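Local coordinates for protein molinate hydrolase (Gulosibacter molinativorax, PDB 4UB9) that hydrolyses the thiocarbamate herbicide molinate and is a zinc-binding member of the amidohydrolase family, probably acting on carbon-nitrogen bonds other than peptide bonds, at residues D414-A417 with A418-G422; T423-P426 with A427-Y430. All coordinates share one frame; numbering follows the deposited sequence.

Contact 1 (D414-A417 with A418-G422); sequences DPMA and AILAG
Met416 and Leu420, one turn apart on a short helix, meet through their ends: the methyl CE of Met416 lies 3.9 Å from CD2 of Leu420. CG of Met416 stands anti to the backbone N (chi1 -176°), and the bend at chi2 then turns the thioether along the helix to the leucine. Both residues are partly exposed, and this touch is the single apolar side-chain contact between 414-417 and 418-422.

The tight part is the backbone and the face behind it. Ala418 N gives a nearly straight bond to Asp414 O (2.9 Å, 171°), and the next three amides follow in the same i to i+4 pattern, ending with Ala421 N on Ala417 O at 2.9 Å. Ala418 and Ala421 are buried against helix 400-410, touching Met405, Val409 and Trp404, while Ile419 packs on Leu455.

Asp414 marks the solvent side. OD2 of Asp414 turns forward over the start of the helix and accepts from Met416 N at 3.2 Å and Ala417 N at 3.4 Å; both bonds are weak. This is an aspartate N-cap with proline in the first turn of a short alpha-helix, which Gly422 leaves at the other end.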
ATOM      1  N   ASP A 414      31.165  33.261  -2.425  1.00 35.90           N
ATOM      2  CA  ASP A 414      32.451  33.605  -1.940  1.00 35.07           C
ATOM      3  C   ASP A 414      32.750  32.821  -0.653  1.00 37.80           C
ATOM      4  O   ASP A 414      31.962  32.865   0.282  1.00 40.96           O
ATOM      5  CB  ASP A 414      32.504  35.121  -1.669  1.00 35.15           C
ATOM      6  CG  ASP A 414      33.840  35.549  -1.085  1.00 43.19           C
ATOM      7  OD1 ASP A 414      34.855  35.425  -1.821  1.00 48.28           O
ATOM      8  OD2 ASP A 414      33.904  36.041   0.079  1.00 44.59           O
ATOM      9  N   PRO A 415      33.961  32.262  -0.529  1.00 34.79           N
ATOM     10  CA  PRO A 415      34.296  31.550   0.696  1.00 33.43           C
ATOM     11  C   PRO A 415      34.095  32.314   1.976  1.00 34.00           C
ATOM     12  O   PRO A 415      33.674  31.736   2.982  1.00 32.16           O
ATOM     13  CB  PRO A 415      35.793  31.200   0.519  1.00 33.00           C
ATOM     14  CG  PRO A 415      35.948  31.047  -0.949  1.00 36.33           C
ATOM     15  CD  PRO A 415      34.981  32.055  -1.575  1.00 36.33           C
ATOM     16  N   MET A 416      34.461  33.586   1.992  1.00 33.20           N
ATOM     17  CA  MET A 416      34.283  34.366   3.226  1.00 33.12           C
ATOM     18  C   MET A 416      32.777  34.487   3.569  1.00 31.41           C
ATOM     19  O   MET A 416      32.382  34.438   4.726  1.00 33.31           O
ATOM     20  CB  MET A 416      34.897  35.764   3.110  1.00 33.73           C
ATOM     21  CG  MET A 416      34.800  36.565   4.410  1.00 36.14           C
ATOM     22  SD  MET A 416      35.803  35.783   5.682  1.00 44.18           S
ATOM     23  CE  MET A 416      35.620  36.770   7.136  1.00 47.09           C
ATOM     24  N   ALA A 417      31.973  34.736   2.552  1.00 28.92           N
ATOM     25  CA  ALA A 417      30.530  34.897   2.754  1.00 31.47           C
ATOM     26  C   ALA A 417      29.892  33.548   3.257  1.00 35.96           C
ATOM     27  O   ALA A 417      29.020  33.543   4.113  1.00 35.47           O
ATOM     28  CB  ALA A 417      29.863  35.381   1.476  1.00 29.82           C
ATOM     29  N   ALA A 418      30.347  32.433   2.701  1.00 32.52           N
ATOM     30  CA  ALA A 418      29.989  31.132   3.203  1.00 34.66           C
ATOM     31  C   ALA A 418      30.328  30.940   4.678  1.00 37.17           C
ATOM     32  O   ALA A 418      29.551  30.364   5.430  1.00 34.40           O
ATOM     33  CB  ALA A 418      30.654  30.025   2.386  1.00 36.44           C
ATOM     34  N   ILE A 419      31.495  31.397   5.096  1.00 34.64           N
ATOM     35  CA  ILE A 419      31.886  31.231   6.505  1.00 31.58           C
ATOM     36  C   ILE A 419      30.991  32.045   7.376  1.00 33.06           C
ATOM     37  O   ILE A 419      30.641  31.627   8.475  1.00 35.87           O
ATOM     38  CB  ILE A 419      33.350  31.630   6.745  1.00 31.61           C
ATOM     39  CG1 ILE A 419      34.258  30.602   6.069  1.00 33.25           C
ATOM     40  CG2 ILE A 419      33.677  31.666   8.235  1.00 31.05           C
ATOM     41  CD1 ILE A 419      35.698  31.035   5.911  1.00 35.00           C
ATOM     42  N   LEU A 420      30.673  33.251   6.919  1.00 33.93           N
ATOM     43  CA  LEU A 420      29.757  34.119   7.660  1.00 36.81           C
ATOM     44  C   LEU A 420      28.334  33.507   7.722  1.00 34.89           C
ATOM     45  O   LEU A 420      27.695  33.590   8.748  1.00 37.16           O
ATOM     46  CB  LEU A 420      29.645  35.526   7.059  1.00 39.14           C
ATOM     47  CG  LEU A 420      30.898  36.405   7.000  1.00 45.82           C
ATOM     48  CD1 LEU A 420      30.498  37.877   6.970  1.00 40.61           C
ATOM     49  CD2 LEU A 420      31.867  36.134   8.145  1.00 40.90           C
ATOM     50  N   ALA A 421      27.901  32.867   6.646  1.00 32.50           N
ATOM     51  CA  ALA A 421      26.633  32.166   6.636  1.00 32.61           C
ATOM     52  C   ALA A 421      26.573  31.139   7.744  1.00 32.28           C
ATOM     53  O   ALA A 421      25.522  30.899   8.314  1.00 35.66           O
ATOM     54  CB  ALA A 421      26.368  31.507   5.303  1.00 31.98           C
ATOM     55  N   GLY A 422      27.724  30.597   8.088  1.00 33.65           N
ATOM     56  CA  GLY A 422      27.838  29.607   9.123  1.00 32.14           C
ATOM     57  C   GLY A 422      28.329  30.113  10.449  1.00 33.48           C
ATOM     58  O   GLY A 422      28.651  29.329  11.302  1.00 35.83           O
TER

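Contact 2 (T423-P426 with A427-Y430); sequences TANP and AKAY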
ATOM      1  N   THR A 423      28.465  31.416  10.600  1.00 33.39           N
ATOM      2  CA  THR A 423      28.890  31.974  11.868  1.00 33.53           C
ATOM      3  C   THR A 423      28.033  33.121  12.339  1.00 36.05           C
ATOM      4  O   THR A 423      27.150  32.958  13.141  1.00 37.02           O
ATOM      5  CB  THR A 423      30.354  32.445  11.826  1.00 36.26           C
ATOM      6  OG1 THR A 423      30.631  33.053  10.572  1.00 32.18           O
ATOM      7  CG2 THR A 423      31.271  31.294  12.019  1.00 39.34           C
ATOM      8  N   ALA A 424      28.346  34.296  11.833  1.00 32.93           N
ATOM      9  CA  ALA A 424      27.677  35.515  12.182  1.00 35.77           C
ATOM     10  C   ALA A 424      26.231  35.588  11.743  1.00 33.72           C
ATOM     11  O   ALA A 424      25.415  36.099  12.445  1.00 32.05           O
ATOM     12  CB  ALA A 424      28.452  36.699  11.655  1.00 39.24           C
ATOM     13  N   ASN A 425      25.942  35.099  10.555  1.00 33.72           N
ATOM     14  CA  ASN A 425      24.637  35.284   9.962  1.00 32.89           C
ATOM     15  C   ASN A 425      23.451  34.635  10.667  1.00 33.89           C
ATOM     16  O   ASN A 425      22.453  35.272  10.857  1.00 36.72           O
ATOM     17  CB  ASN A 425      24.688  34.929   8.481  1.00 31.25           C
ATOM     18  CG  ASN A 425      25.612  35.833   7.686  1.00 31.56           C
ATOM     19  OD1 ASN A 425      25.756  35.670   6.508  1.00 34.17           O
ATOM     20  ND2 ASN A 425      26.240  36.771   8.336  1.00 33.06           N
ATOM     21  N   PRO A 426      23.580  33.392  11.100  1.00 35.82           N
ATOM     22  CA  PRO A 426      22.533  32.780  11.897  1.00 36.17           C
ATOM     23  C   PRO A 426      22.347  33.530  13.194  1.00 36.36           C
ATOM     24  O   PRO A 426      21.234  33.755  13.615  1.00 41.10           O
ATOM     25  CB  PRO A 426      23.070  31.390  12.205  1.00 34.46           C
ATOM     26  CG  PRO A 426      24.209  31.182  11.300  1.00 35.04           C
ATOM     27  CD  PRO A 426      24.702  32.483  10.824  1.00 36.68           C
ATOM     28  N   ALA A 427      23.445  33.889  13.820  1.00 34.52           N
ATOM     29  CA  ALA A 427      23.386  34.561  15.093  1.00 35.80           C
ATOM     30  C   ALA A 427      22.574  35.845  14.977  1.00 40.39           C
ATOM     31  O   ALA A 427      21.819  36.197  15.881  1.00 41.17           O
ATOM     32  CB  ALA A 427      24.783  34.878  15.591  1.00 36.58           C
ATOM     33  N   LYS A 428      22.767  36.558  13.874  1.00 39.83           N
ATOM     34  CA  LYS A 428      22.023  37.797  13.651  1.00 39.68           C
ATOM     35  C   LYS A 428      20.536  37.530  13.433  1.00 37.12           C
ATOM     36  O   LYS A 428      19.694  38.122  14.082  1.00 34.70           O
ATOM     37  CB  LYS A 428      22.567  38.566  12.447  1.00 43.34           C
ATOM     38  CG  LYS A 428      23.972  39.134  12.625  1.00 47.66           C
ATOM     39  CD  LYS A 428      24.113  40.452  11.880  1.00 54.38           C
ATOM     40  CE  LYS A 428      25.504  41.040  11.979  1.00 55.81           C
ATOM     41  NZ  LYS A 428      26.306  40.397  10.933  1.00 63.20           N
ATOM     42  N   ALA A 429      20.242  36.593  12.545  1.00 35.26           N
ATOM     43  CA  ALA A 429      18.876  36.219  12.259  1.00 34.93           C
ATOM     44  C   ALA A 429      18.094  35.870  13.518  1.00 34.11           C
ATOM     45  O   ALA A 429      16.918  36.248  13.672  1.00 29.97           O
ATOM     46  CB  ALA A 429      18.807  35.054  11.297  1.00 32.75           C
ATOM     47  N   TYR A 430      18.753  35.148  14.402  1.00 32.06           N
ATOM     48  CA  TYR A 430      18.138  34.663  15.638  1.00 32.53           C
ATOM     49  C   TYR A 430      18.293  35.657  16.807  1.00 31.62           C
ATOM     50  O   TYR A 430      17.898  35.390  17.950  1.00 32.88           O
ATOM     51  CB  TYR A 430      18.696  33.302  16.003  1.00 31.03           C
ATOM     52  CG  TYR A 430      18.188  32.098  15.198  1.00 32.18           C
ATOM     53  CD1 TYR A 430      16.953  31.525  15.472  1.00 31.55           C
ATOM     54  CD2 TYR A 430      18.967  31.495  14.219  1.00 31.97           C
ATOM     55  CE1 TYR A 430      16.490  30.431  14.762  1.00 31.21           C
ATOM     56  CE2 TYR A 430      18.504  30.397  13.492  1.00 31.66           C
ATOM     57  CZ  TYR A 430      17.278  29.852  13.778  1.00 31.09           C
ATOM     58  OH  TYR A 430      16.831  28.757  13.103  1.00 27.17           O
TER
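Tyr430 turns the edge of its ring to the carbonyl of Pro426, with CD2 3.3 Å from Pro426 O and that oxygen near the ring plane. The same oxygen accepts the backbone N-H of Tyr430 at 3.0 Å, so one carbonyl meets both the main chain and the ring of the residue four positions on. CG of Tyr430 stands anti to its own carbonyl carbon (chi1 -76°), which sets the ring beside the last turn; chi2 of -79° then turns it edge-on to the oxygen. Beyond the helix, the ring stacks with Phe142 and meets Phe238 at an inclined angle, and OH is hydrogen-bonded to Gly96 O.

Lys428 behaves quite differently. Its CG lies 3.4 Å from Ala424 O, and the chain runs back along the helix surface toward the N-terminal end, bent at chi2 and again at chi4, until NZ comes 4.3 Å from CB of Ala424. The lysine also makes a cation-pi contact with Phe433, which Ala424 also touches.

Ala427 sets CB 3.4 Å from Ala424 O, and the backbone bond from Ala429 N to Asn425 O is almost straight at 174°. Pro426, with no N-H to give, fits in the first turn, where a helix needs no such donor, and its ring leans on Val94 and Val369. OG1 of Thr423 hydrogen-bonds to Ile419 O.

The arrangement is that of a short alpha-helix with a proline in its first turn, packed on strands 88-95 and 368-370 of the amidohydrolase TIM-barrel fold, with Tyr430 just after it, its side chain about 12 Å from the zinc ion.

In the fold
Contacts 1 and 2, with centres 12 Å apart, lie on successive short helices, 415-421 and 424-429. They join directly: Asn425 N probably hydrogen-bonds to Leu420 O at 2.9 Å, and the ring of Pro426 packs by CD against Ala421 O. Contact 1 is partly buried, with a solvent-side cap and a single apolar side-chain touch, and lies away from the zinc site. Contact 2 is mostly buried, reaches the barrel strands, and carries an aromatic ring as its main side chain. Each has one exposed charged residue, an aspartate capping its own helix in contact 1 and a lysine lying along its helix in contact 2.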